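Local coordinates for protein transcriptional regulator (Actinomyces oris, PDB 5V8C) that probably acts as a LytR-Cps2A-Psr family phosphotransferase that mediates glycosylation of a surface protein anchored to the Gram-positive cell wall, at residues A1-A5 with H219-G223; F120-D125 with L155-L161; E21-G27 with V54-P60. All blocks are in the same frame, centred on the assembly; numbering follows the deposited sequence.

Contact 1 of 3, residues A1-A5 with H219-G223. With CO (cobalt (II) ion), chain B.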
ATOM      1  N   ALA A   1     -11.081 -17.112  17.783  1.00102.53           N
ATOM      2  CA  ALA A   1      -9.712 -17.571  18.005  1.00102.48           C
ATOM      3  C   ALA A   1      -8.627 -16.817  17.207  1.00107.13           C
ATOM      4  O   ALA A   1      -7.478 -16.781  17.651  1.00107.96           O
ATOM      5  CB  ALA A   1      -9.612 -19.067  17.743  1.00103.14           C
ATOM      6  N   HIS A   2      -8.981 -16.252  16.029  1.00102.28           N
ATOM      7  CA  HIS A   2      -8.097 -15.533  15.090  1.00101.23           C
ATOM      8  C   HIS A   2      -6.856 -14.855  15.690  1.00100.57           C
ATOM      9  O   HIS A   2      -6.978 -13.896  16.449  1.00 98.06           O
ATOM     10  CB  HIS A   2      -8.886 -14.489  14.285  1.00102.29           C
ATOM     11  CG  HIS A   2      -9.804 -15.075  13.265  1.00106.12           C
ATOM     12  ND1 HIS A   2     -11.163 -15.174  13.494  1.00108.12           N
ATOM     13  CD2 HIS A   2      -9.527 -15.579  12.041  1.00108.35           C
ATOM     14  CE1 HIS A   2     -11.671 -15.739  12.410  1.00107.73           C
ATOM     15  NE2 HIS A   2     -10.725 -15.999  11.507  1.00108.17           N
ATOM     16  N   ARG A   3      -5.667 -15.319  15.278  1.00 96.55           N
ATOM     17  CA  ARG A   3      -4.374 -14.751  15.679  1.00 96.01           C
ATOM     18  C   ARG A   3      -3.564 -14.387  14.428  1.00 96.45           C
ATOM     19  O   ARG A   3      -3.627 -15.115  13.442  1.00 95.65           O
ATOM     20  CB  ARG A   3      -3.573 -15.747  16.539  1.00 97.73           C
ATOM     21  CG  ARG A   3      -3.942 -15.752  18.020  1.00110.10           C
ATOM     22  CD  ARG A   3      -3.141 -16.790  18.790  1.00122.04           C
ATOM     23  NE  ARG A   3      -3.559 -18.157  18.469  1.00135.34           N
ATOM     24  CZ  ARG A   3      -2.785 -19.231  18.602  1.00152.30           C
ATOM     25  NH1 ARG A   3      -1.539 -19.111  19.044  1.00142.86           N
ATOM     26  NH2 ARG A   3      -3.249 -20.433  18.287  1.00136.35           N
ATOM     27  N   PRO A   4      -2.778 -13.293  14.431  1.00 91.54           N
ATOM     28  CA  PRO A   4      -2.003 -12.962  13.227  1.00 90.58           C
ATOM     29  C   PRO A   4      -0.807 -13.878  13.028  1.00 92.87           C
ATOM     30  O   PRO A   4      -0.258 -14.387  14.007  1.00 92.73           O
ATOM     31  CB  PRO A   4      -1.553 -11.520  13.488  1.00 92.27           C
ATOM     32  CG  PRO A   4      -1.454 -11.430  14.970  1.00 96.84           C
ATOM     33  CD  PRO A   4      -2.578 -12.284  15.496  1.00 92.84           C
ATOM     34  N   ALA A   5      -0.371 -14.048  11.766  1.00 87.95           N
ATOM     35  CA  ALA A   5       0.839 -14.805  11.454  1.00 87.58           C
ATOM     36  C   ALA A   5       2.030 -13.944  11.872  1.00 91.96           C
ATOM     37  O   ALA A   5       1.944 -12.709  11.840  1.00 91.45           O
ATOM     38  CB  ALA A   5       0.908 -15.103   9.966  1.00 88.22           C
ATOM     39  N   HIS A 219     -11.520  -8.871  15.098  1.00 85.01           N
ATOM     40  CA  HIS A 219     -11.147 -10.272  15.233  1.00 85.65           C
ATOM     41  C   HIS A 219     -10.714 -10.856  13.887  1.00 92.70           C
ATOM     42  O   HIS A 219      -9.624 -11.413  13.806  1.00 93.06           O
ATOM     43  CB  HIS A 219     -12.281 -11.089  15.861  1.00 87.09           C
ATOM     44  CG  HIS A 219     -11.871 -12.476  16.229  1.00 91.62           C
ATOM     45  ND1 HIS A 219     -10.982 -12.715  17.263  1.00 94.02           N
ATOM     46  CD2 HIS A 219     -12.233 -13.659  15.681  1.00 93.44           C
ATOM     47  CE1 HIS A 219     -10.821 -14.027  17.298  1.00 94.48           C
ATOM     48  NE2 HIS A 219     -11.549 -14.636  16.359  1.00 94.73           N
ATOM     49  N   THR A 220     -11.517 -10.655  12.816  1.00 91.58           N
ATOM     50  CA  THR A 220     -11.206 -11.167  11.473  1.00 91.80           C
ATOM     51  C   THR A 220      -9.954 -10.535  10.874  1.00 94.84           C
ATOM     52  O   THR A 220      -9.144 -11.258  10.283  1.00 95.18           O
ATOM     53  CB  THR A 220     -12.406 -11.069  10.530  1.00106.39           C
ATOM     54  OG1 THR A 220     -13.018  -9.791  10.679  1.00111.23           O
ATOM     55  CG2 THR A 220     -13.426 -12.173  10.772  1.00107.81           C
ATOM     56  N   VAL A 221      -9.777  -9.202  11.046  1.00 88.85           N
ATOM     57  CA  VAL A 221      -8.583  -8.490  10.582  1.00 87.05           C
ATOM     58  C   VAL A 221      -7.299  -9.100  11.173  1.00 89.60           C
ATOM     59  O   VAL A 221      -6.361  -9.372  10.428  1.00 89.34           O
ATOM     60  CB  VAL A 221      -8.682  -6.961  10.810  1.00 90.05           C
ATOM     61  CG1 VAL A 221      -7.306  -6.334  11.044  1.00 89.38           C
ATOM     62  CG2 VAL A 221      -9.379  -6.289   9.631  1.00 89.02           C
ATOM     63  N   ALA A 222      -7.297  -9.393  12.482  1.00 84.90           N
ATOM     64  CA  ALA A 222      -6.156  -9.999  13.165  1.00 85.07           C
ATOM     65  C   ALA A 222      -5.795 -11.363  12.579  1.00 87.87           C
ATOM     66  O   ALA A 222      -4.620 -11.682  12.456  1.00 87.76           O
ATOM     67  CB  ALA A 222      -6.440 -10.125  14.658  1.00 86.94           C
ATOM     68  N   GLY A 223      -6.802 -12.134  12.186  1.00 84.30           N
ATOM     69  CA  GLY A 223      -6.600 -13.459  11.613  1.00 84.92           C
ATOM     70  C   GLY A 223      -6.269 -13.475  10.133  1.00 86.56           C
ATOM     71  O   GLY A 223      -5.975 -14.538   9.591  1.00 87.61           O
TER
HETATM   72 CO    CO B 401     -10.927 -16.801  15.611  1.00100.21          CO
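His2 and Gly223 bring the extended N-terminal residues 1-5 against residues 219-223 of helix 211-223, their CA atoms 4.3 Å apart. The motif is a metal site joining the start of the crystallised fragment to a helix: a cobalt (II) ion bridges the two segments, and no hydrogen bond crosses between them. Ala1 N, the first nitrogen of that fragment, lies 2.2 Å from the cobalt, and His219 NE2 binds it from the helix at 2.4 Å; the ion's role in the full-length protein is not established. His2 ND1 stands farther off, 2.7 Å from the ion, a long and less certain ligand; the backbone His2 N also lies close to the metal. A His219 chi1 of -170° sends the ring away from the backbone N and out from the helix flank. The two imidazoles cross with their planes 77° apart, and His2 CB sits over the His219 ring face in a CH-pi contact. Pro4 rests against the carbonyl of Ala222 and touches Leu227, just before Ala5 pairs with strand 226-228. The site is at the surface. On the helix side, Gly223, without a side chain, brings its CA to 3.6 Å from His2 CD2.

Contact 2 of 3, residues F120-D125 with L155-L161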
ATOM      1  N   PHE A 120      -6.528 -10.025   1.743  1.00 78.30           N
ATOM      2  CA  PHE A 120      -7.080  -8.761   1.246  1.00 77.39           C
ATOM      3  C   PHE A 120      -8.557  -8.888   0.885  1.00 78.54           C
ATOM      4  O   PHE A 120      -9.363  -8.085   1.350  1.00 78.50           O
ATOM      5  CB  PHE A 120      -6.274  -8.248   0.038  1.00 79.72           C
ATOM      6  CG  PHE A 120      -6.639  -6.862  -0.437  1.00 82.05           C
ATOM      7  CD1 PHE A 120      -6.529  -5.766   0.411  1.00 87.38           C
ATOM      8  CD2 PHE A 120      -7.074  -6.650  -1.737  1.00 85.09           C
ATOM      9  CE1 PHE A 120      -6.841  -4.480  -0.038  1.00 88.27           C
ATOM     10  CE2 PHE A 120      -7.369  -5.364  -2.190  1.00 88.41           C
ATOM     11  CZ  PHE A 120      -7.235  -4.286  -1.343  1.00 87.06           C
ATOM     12  N   ALA A 121      -8.923  -9.915   0.097  1.00 73.71           N
ATOM     13  CA  ALA A 121     -10.320 -10.144  -0.303  1.00 72.98           C
ATOM     14  C   ALA A 121     -11.258 -10.429   0.885  1.00 73.17           C
ATOM     15  O   ALA A 121     -12.396  -9.952   0.881  1.00 69.79           O
ATOM     16  CB  ALA A 121     -10.402 -11.259  -1.336  1.00 74.57           C
ATOM     17  N   THR A 122     -10.765 -11.172   1.912  1.00 70.85           N
ATOM     18  CA  THR A 122     -11.509 -11.485   3.143  1.00 71.79           C
ATOM     19  C   THR A 122     -11.777 -10.190   3.933  1.00 76.30           C
ATOM     20  O   THR A 122     -12.914  -9.934   4.334  1.00 75.01           O
ATOM     21  CB  THR A 122     -10.752 -12.536   3.978  1.00 81.33           C
ATOM     22  OG1 THR A 122     -10.670 -13.757   3.247  1.00 88.15           O
ATOM     23  CG2 THR A 122     -11.403 -12.804   5.317  1.00 79.97           C
ATOM     24  N   ILE A 123     -10.726  -9.366   4.115  1.00 74.53           N
ATOM     25  CA  ILE A 123     -10.778  -8.089   4.824  1.00 74.88           C
ATOM     26  C   ILE A 123     -11.787  -7.139   4.159  1.00 80.85           C
ATOM     27  O   ILE A 123     -12.609  -6.537   4.848  1.00 83.22           O
ATOM     28  CB  ILE A 123      -9.360  -7.462   4.922  1.00 77.02           C
ATOM     29  CG1 ILE A 123      -8.475  -8.225   5.930  1.00 77.18           C
ATOM     30  CG2 ILE A 123      -9.427  -5.966   5.255  1.00 77.99           C
ATOM     31  CD1 ILE A 123      -6.987  -7.770   5.947  1.00 78.39           C
ATOM     32  N   ILE A 124     -11.749  -7.041   2.831  1.00 75.28           N
ATOM     33  CA  ILE A 124     -12.638  -6.154   2.092  1.00 73.61           C
ATOM     34  C   ILE A 124     -14.071  -6.629   2.169  1.00 78.49           C
ATOM     35  O   ILE A 124     -14.972  -5.807   2.323  1.00 78.32           O
ATOM     36  CB  ILE A 124     -12.120  -5.939   0.649  1.00 75.27           C
ATOM     37  CG1 ILE A 124     -10.841  -5.086   0.694  1.00 74.42           C
ATOM     38  CG2 ILE A 124     -13.197  -5.317  -0.283  1.00 75.18           C
ATOM     39  CD1 ILE A 124     -10.468  -4.493  -0.572  1.00 88.27           C
ATOM     40  N   ASP A 125     -14.287  -7.950   2.113  1.00 76.99           N
ATOM     41  CA  ASP A 125     -15.635  -8.497   2.220  1.00 78.30           C
ATOM     42  C   ASP A 125     -16.177  -8.417   3.648  1.00 85.21           C
ATOM     43  O   ASP A 125     -17.390  -8.323   3.827  1.00 86.94           O
ATOM     44  CB  ASP A 125     -15.716  -9.907   1.627  1.00 80.79           C
ATOM     45  CG  ASP A 125     -15.915  -9.886   0.116  1.00 88.03           C
ATOM     46  OD1 ASP A 125     -16.345  -8.830  -0.416  1.00 85.15           O
ATOM     47  OD2 ASP A 125     -15.640 -10.917  -0.532  1.00 94.97           O
ATOM     48  N   LEU A 155     -17.261  -2.512  -4.942  1.00 79.55           N
ATOM     49  CA  LEU A 155     -16.439  -3.632  -5.355  1.00 78.81           C
ATOM     50  C   LEU A 155     -16.311  -4.654  -4.244  1.00 82.67           C
ATOM     51  O   LEU A 155     -16.099  -4.299  -3.090  1.00 82.39           O
ATOM     52  CB  LEU A 155     -15.045  -3.137  -5.778  1.00 77.90           C
ATOM     53  CG  LEU A 155     -14.903  -2.623  -7.208  1.00 83.03           C
ATOM     54  CD1 LEU A 155     -15.270  -1.162  -7.298  1.00 84.18           C
ATOM     55  CD2 LEU A 155     -13.482  -2.762  -7.679  1.00 85.38           C
ATOM     56  N   SER A 156     -16.417  -5.928  -4.593  1.00 80.23           N
ATOM     57  CA  SER A 156     -16.220  -7.010  -3.638  1.00 80.22           C
ATOM     58  C   SER A 156     -14.709  -7.119  -3.403  1.00 85.26           C
ATOM     59  O   SER A 156     -13.941  -6.356  -3.999  1.00 85.02           O
ATOM     60  CB  SER A 156     -16.757  -8.317  -4.218  1.00 82.70           C
ATOM     61  OG  SER A 156     -16.102  -8.653  -5.432  1.00 86.00           O
ATOM     62  N   GLY A 157     -14.294  -8.059  -2.564  1.00 82.30           N
ATOM     63  CA  GLY A 157     -12.878  -8.311  -2.339  1.00 82.33           C
ATOM     64  C   GLY A 157     -12.148  -8.690  -3.619  1.00 86.55           C
ATOM     65  O   GLY A 157     -11.125  -8.083  -3.951  1.00 86.33           O
ATOM     66  N   ILE A 158     -12.710  -9.655  -4.380  1.00 81.67           N
ATOM     67  CA  ILE A 158     -12.128 -10.152  -5.631  1.00 80.09           C
ATOM     68  C   ILE A 158     -12.059  -9.077  -6.725  1.00 81.51           C
ATOM     69  O   ILE A 158     -11.096  -9.063  -7.492  1.00 80.62           O
ATOM     70  CB  ILE A 158     -12.817 -11.456  -6.126  1.00 83.54           C
ATOM     71  CG1 ILE A 158     -12.007 -12.131  -7.247  1.00 84.02           C
ATOM     72  CG2 ILE A 158     -14.269 -11.217  -6.552  1.00 83.57           C
ATOM     73  CD1 ILE A 158     -10.567 -12.559  -6.867  1.00 96.24           C
ATOM     74  N   ASP A 159     -13.067  -8.191  -6.791  1.00 77.02           N
ATOM     75  CA  ASP A 159     -13.116  -7.082  -7.745  1.00 76.45           C
ATOM     76  C   ASP A 159     -12.009  -6.100  -7.442  1.00 77.67           C
ATOM     77  O   ASP A 159     -11.230  -5.781  -8.333  1.00 76.17           O
ATOM     78  CB  ASP A 159     -14.474  -6.363  -7.684  1.00 79.83           C
ATOM     79  CG  ASP A 159     -15.621  -7.101  -8.348  1.00 97.01           C
ATOM     80  OD1 ASP A 159     -15.372  -7.816  -9.345  1.00103.70           O
ATOM     81  OD2 ASP A 159     -16.774  -6.957  -7.873  1.00 99.47           O
ATOM     82  N   ALA A 160     -11.898  -5.670  -6.170  1.00 75.52           N
ATOM     83  CA  ALA A 160     -10.878  -4.733  -5.691  1.00 75.16           C
ATOM     84  C   ALA A 160      -9.460  -5.269  -5.918  1.00 82.49           C
ATOM     85  O   ALA A 160      -8.563  -4.517  -6.323  1.00 81.49           O
ATOM     86  CB  ALA A 160     -11.100  -4.442  -4.223  1.00 75.52           C
ATOM     87  N   LEU A 161      -9.277  -6.579  -5.699  1.00 82.05           N
ATOM     88  CA  LEU A 161      -8.005  -7.262  -5.910  1.00 83.59           C
ATOM     89  C   LEU A 161      -7.649  -7.285  -7.399  1.00 86.02           C
ATOM     90  O   LEU A 161      -6.499  -7.042  -7.750  1.00 86.04           O
ATOM     91  CB  LEU A 161      -8.070  -8.689  -5.340  1.00 85.19           C
ATOM     92  CG  LEU A 161      -6.752  -9.460  -5.259  1.00 91.23           C
ATOM     93  CD1 LEU A 161      -5.803  -8.836  -4.253  1.00 92.30           C
ATOM     94  CD2 LEU A 161      -7.007 -10.905  -4.891  1.00 93.47           C
TER
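Ala121 and Gly157 mark the tight end of a crossing between helices 117-126 and 157-165, in which segments 120-125 and 157-161 run at 125° with axes 8.2 Å apart. Gly157 is buried: its CA lies under Ile124 CG2 (3.6 Å) and faces Ala121 O, so the first turn of its helix packs on the partner backbone. Ile124 CG2 stands anti to the backbone N, which turns it onto Gly157, while its other branch carries CD1 to Ala160 CB at 3.7 Å. That same CD1 covers one face of the Phe120 ring. Phe120 CD2 comes alongside Leu161 CD1 at 3.6 Å, the two side chains reaching in opposing senses.

The solvent side is polar and sparser. Exposed Asp125 takes the Gly157 N-H on OD1 (3.1 Å), the donor standing 52° above the carboxylate plane; at this helix start it would probably be stabilised by the N-terminal dipole. Ser156, the N-cap, and Asp159 form a capping box whose bonds are weak, and Ile158 N lies 4.1 Å from Ala121 CB while its side chain turns away. Leu155 pairs through its backbone with Ile130, which Ala160 touches, while on helix 117-126 Ile123 rests on Ile225, just before strand 226-228.

Contact 3 of 3, residues E21-G27 with V54-P60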
ATOM      1  N   GLU A  21       7.112   6.940  14.108  1.00102.54           N
ATOM      2  CA  GLU A  21       6.457   5.663  13.849  1.00 99.32           C
ATOM      3  C   GLU A  21       6.133   5.539  12.354  1.00 96.65           C
ATOM      4  O   GLU A  21       5.420   6.382  11.798  1.00 95.35           O
ATOM      5  CB  GLU A  21       5.199   5.512  14.712  1.00 99.93           C
ATOM      6  CG  GLU A  21       4.608   4.115  14.684  1.00114.02           C
ATOM      7  CD  GLU A  21       3.559   3.858  15.749  1.00141.82           C
ATOM      8  OE1 GLU A  21       3.945   3.628  16.918  1.00143.40           O
ATOM      9  OE2 GLU A  21       2.354   3.872  15.411  1.00133.68           O
ATOM     10  N   THR A  22       6.724   4.542  11.691  1.00 88.69           N
ATOM     11  CA  THR A  22       6.445   4.325  10.275  1.00 85.91           C
ATOM     12  C   THR A  22       6.136   2.832  10.021  1.00 85.59           C
ATOM     13  O   THR A  22       6.979   1.951  10.224  1.00 85.26           O
ATOM     14  CB  THR A  22       7.494   4.969   9.340  1.00 94.67           C
ATOM     15  OG1 THR A  22       7.555   4.266   8.096  1.00 96.34           O
ATOM     16  CG2 THR A  22       8.867   5.097   9.964  1.00 96.86           C
ATOM     17  N   TRP A  23       4.866   2.575   9.681  1.00 78.19           N
ATOM     18  CA  TRP A  23       4.313   1.261   9.377  1.00 75.81           C
ATOM     19  C   TRP A  23       4.508   0.975   7.901  1.00 76.53           C
ATOM     20  O   TRP A  23       4.300   1.856   7.062  1.00 74.28           O
ATOM     21  CB  TRP A  23       2.805   1.235   9.700  1.00 73.49           C
ATOM     22  CG  TRP A  23       2.490   1.305  11.164  1.00 75.51           C
ATOM     23  CD1 TRP A  23       2.626   2.385  11.985  1.00 79.22           C
ATOM     24  CD2 TRP A  23       1.965   0.246  11.977  1.00 75.54           C
ATOM     25  NE1 TRP A  23       2.235   2.061  13.264  1.00 78.95           N
ATOM     26  CE2 TRP A  23       1.835   0.750  13.291  1.00 79.83           C
ATOM     27  CE3 TRP A  23       1.584  -1.085  11.722  1.00 76.40           C
ATOM     28  CZ2 TRP A  23       1.341  -0.027  14.346  1.00 79.23           C
ATOM     29  CZ3 TRP A  23       1.170  -1.875  12.785  1.00 78.33           C
ATOM     30  CH2 TRP A  23       1.056  -1.347  14.078  1.00 79.68           C
ATOM     31  N   LEU A  24       4.936  -0.242   7.580  1.00 71.96           N
ATOM     32  CA  LEU A  24       5.090  -0.640   6.199  1.00 70.15           C
ATOM     33  C   LEU A  24       3.984  -1.643   5.922  1.00 75.37           C
ATOM     34  O   LEU A  24       3.881  -2.664   6.618  1.00 74.25           O
ATOM     35  CB  LEU A  24       6.482  -1.241   5.942  1.00 70.89           C
ATOM     36  CG  LEU A  24       6.765  -1.770   4.524  1.00 74.31           C
ATOM     37  CD1 LEU A  24       6.539  -0.691   3.453  1.00 72.90           C
ATOM     38  CD2 LEU A  24       8.173  -2.331   4.425  1.00 76.98           C
ATOM     39  N   ILE A  25       3.084  -1.289   4.998  1.00 73.43           N
ATOM     40  CA  ILE A  25       1.975  -2.163   4.620  1.00 73.46           C
ATOM     41  C   ILE A  25       2.287  -2.754   3.268  1.00 79.03           C
ATOM     42  O   ILE A  25       2.480  -2.011   2.310  1.00 77.75           O
ATOM     43  CB  ILE A  25       0.584  -1.473   4.658  1.00 75.56           C
ATOM     44  CG1 ILE A  25       0.324  -0.807   6.040  1.00 77.19           C
ATOM     45  CG2 ILE A  25      -0.516  -2.476   4.285  1.00 74.71           C
ATOM     46  CD1 ILE A  25      -1.141  -0.447   6.346  1.00 87.58           C
ATOM     47  N   LEU A  26       2.394  -4.088   3.203  1.00 78.16           N
ATOM     48  CA  LEU A  26       2.718  -4.776   1.966  1.00 77.95           C
ATOM     49  C   LEU A  26       1.612  -5.708   1.489  1.00 81.59           C
ATOM     50  O   LEU A  26       1.254  -6.663   2.191  1.00 81.42           O
ATOM     51  CB  LEU A  26       4.035  -5.554   2.097  1.00 79.72           C
ATOM     52  CG  LEU A  26       5.286  -4.782   2.475  1.00 85.65           C
ATOM     53  CD1 LEU A  26       6.451  -5.738   2.699  1.00 87.48           C
ATOM     54  CD2 LEU A  26       5.651  -3.762   1.417  1.00 87.64           C
ATOM     55  N   GLY A  27       1.103  -5.422   0.290  1.00 76.94           N
ATOM     56  CA  GLY A  27       0.161  -6.268  -0.433  1.00 76.25           C
ATOM     57  C   GLY A  27       0.960  -7.303  -1.204  1.00 82.12           C
ATOM     58  O   GLY A  27       1.792  -6.957  -2.041  1.00 83.22           O
ATOM     59  N   VAL A  54       1.498  -4.020  -3.546  1.00 81.93           N
ATOM     60  CA  VAL A  54       1.195  -2.773  -2.842  1.00 80.44           C
ATOM     61  C   VAL A  54       2.250  -2.510  -1.768  1.00 82.83           C
ATOM     62  O   VAL A  54       2.569  -3.404  -0.984  1.00 84.87           O
ATOM     63  CB  VAL A  54      -0.231  -2.823  -2.239  1.00 83.97           C
ATOM     64  CG1 VAL A  54      -0.527  -1.581  -1.404  1.00 83.79           C
ATOM     65  CG2 VAL A  54      -1.283  -2.999  -3.333  1.00 83.40           C
ATOM     66  N   ILE A  55       2.805  -1.292  -1.752  1.00 75.51           N
ATOM     67  CA  ILE A  55       3.815  -0.855  -0.785  1.00 74.51           C
ATOM     68  C   ILE A  55       3.414   0.530  -0.341  1.00 76.72           C
ATOM     69  O   ILE A  55       3.529   1.474  -1.121  1.00 77.00           O
ATOM     70  CB  ILE A  55       5.249  -0.828  -1.378  1.00 78.37           C
ATOM     71  CG1 ILE A  55       5.633  -2.139  -2.095  1.00 78.97           C
ATOM     72  CG2 ILE A  55       6.272  -0.450  -0.326  1.00 79.87           C
ATOM     73  CD1 ILE A  55       5.573  -2.027  -3.568  1.00 75.54           C
ATOM     74  N   ALA A  56       2.937   0.653   0.896  1.00 71.97           N
ATOM     75  CA  ALA A  56       2.526   1.934   1.459  1.00 71.69           C
ATOM     76  C   ALA A  56       3.127   2.146   2.845  1.00 74.55           C
ATOM     77  O   ALA A  56       3.221   1.210   3.647  1.00 72.64           O
ATOM     78  CB  ALA A  56       1.005   2.010   1.541  1.00 71.10           C
ATOM     79  N   LEU A  57       3.511   3.385   3.134  1.00 71.49           N
ATOM     80  CA  LEU A  57       4.004   3.708   4.452  1.00 72.83           C
ATOM     81  C   LEU A  57       2.983   4.581   5.182  1.00 81.45           C
ATOM     82  O   LEU A  57       2.536   5.597   4.644  1.00 82.74           O
ATOM     83  CB  LEU A  57       5.438   4.271   4.443  1.00 74.55           C
ATOM     84  CG  LEU A  57       5.717   5.585   3.736  1.00 80.04           C
ATOM     85  CD1 LEU A  57       5.654   6.754   4.716  1.00 82.25           C
ATOM     86  CD2 LEU A  57       7.079   5.555   3.063  1.00 78.73           C
ATOM     87  N   VAL A  58       2.494   4.090   6.335  1.00 77.81           N
ATOM     88  CA  VAL A  58       1.476   4.777   7.126  1.00 76.99           C
ATOM     89  C   VAL A  58       2.167   5.539   8.223  1.00 83.27           C
ATOM     90  O   VAL A  58       2.871   4.937   9.037  1.00 85.27           O
ATOM     91  CB  VAL A  58       0.397   3.802   7.651  1.00 78.88           C
ATOM     92  CG1 VAL A  58      -0.685   4.546   8.418  1.00 78.06           C
ATOM     93  CG2 VAL A  58      -0.214   3.010   6.501  1.00 77.19           C
ATOM     94  N   ARG A  59       2.031   6.869   8.212  1.00 79.98           N
ATOM     95  CA  ARG A  59       2.752   7.704   9.166  1.00 81.37           C
ATOM     96  C   ARG A  59       1.857   8.413  10.217  1.00 87.39           C
ATOM     97  O   ARG A  59       1.444   9.560  10.007  1.00 86.99           O
ATOM     98  CB  ARG A  59       3.642   8.705   8.420  1.00 79.39           C
ATOM     99  CG  ARG A  59       5.033   8.813   9.005  1.00 92.63           C
ATOM    100  CD  ARG A  59       5.874   9.819   8.242  1.00101.28           C
ATOM    101  NE  ARG A  59       6.805  10.537   9.113  1.00105.00           N
ATOM    102  CZ  ARG A  59       6.515  11.677   9.733  1.00121.79           C
ATOM    103  NH1 ARG A  59       5.315  12.228   9.595  1.00111.09           N
ATOM    104  NH2 ARG A  59       7.419  12.271  10.498  1.00110.21           N
ATOM    105  N   PRO A  60       1.621   7.783  11.393  1.00 86.04           N
ATOM    106  CA  PRO A  60       0.876   8.489  12.454  1.00 87.70           C
ATOM    107  C   PRO A  60       1.746   9.555  13.130  1.00 96.65           C
ATOM    108  O   PRO A  60       2.920   9.311  13.389  1.00 96.88           O
ATOM    109  CB  PRO A  60       0.454   7.370  13.414  1.00 88.57           C
ATOM    110  CG  PRO A  60       1.446   6.280  13.202  1.00 92.64           C
ATOM    111  CD  PRO A  60       2.071   6.447  11.835  1.00 87.61           C
TER
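The indole of Trp23 meets the strand 54-60 at its rim: Val58 O lies at the edge near the ring plane, 3.9 Å from CD1, and Pro60 CD approaches the same CD1 obliquely. Also at the edge, Glu21 OE2 accepts the NE1 hydrogen in a nearly straight bond of 2.8 Å, lying in the indole plane although the donor stands 52° above the carboxylate plane. The His111 ring meets the indole at about 30° between planes, and Leu236 and Leu239 of helix 233-248 touch it. Glu21, its chain stretched away from the backbone N (chi1 -170°), runs athwart the Pro60 ring and sets OE2 3.4 Å from Pro60 CG; its OE1 has a weak bond to His111 NE2. An alanine here has no carboxylate, and Trp23 NE1 would probably be left without this acceptor, the rotation of the indole less firmly set and Pro60 CG with less cover.

These groups close one end of an antiparallel ladder in the central mixed sheet. Trp23 with Val58, Ile25 with Ala56 and Gly27 with Val54 are hydrogen-bonded pairs; Ile25 N reaches Ala56 O at 2.8 Å, whereas the return bond from Val54 N to Gly27 O is weak. On the sheet face that carries Trp23, Ile25 and Val58, Ile25 CD1 packs on Val58 CG2 at 3.6 Å. On the other face, Ile55 CG2 serves two leucines, touching Leu24 CD1 and Leu26 CD2 at 3.8 Å each. Beyond them Leu57 leans on Ile68 and Leu70 of strand 65-70.

Contact 1 closes the longest loop, and the other two are nested within it in series, contact 3 before contact 2. Centres lie about 17 Å apart for contacts 1 and 2, and about 19 Å from either to contact 3. Contact 3 is central in the seven-stranded mixed sheet, while residues 1-5 lead into one of its outer strands, 5-7. Strand 111-115, flanking strand 23-28, leads on to helix 117-126 of contact 2, which touches contact 1 where Val221 CG2 meets Ile123 CG1 at 4.3 Å. The side chains of Phe120 and Ile25 each lie about 4 Å from bound polyether, probably from the crystallisation liquor, which may mark a pocket between helix and sheet.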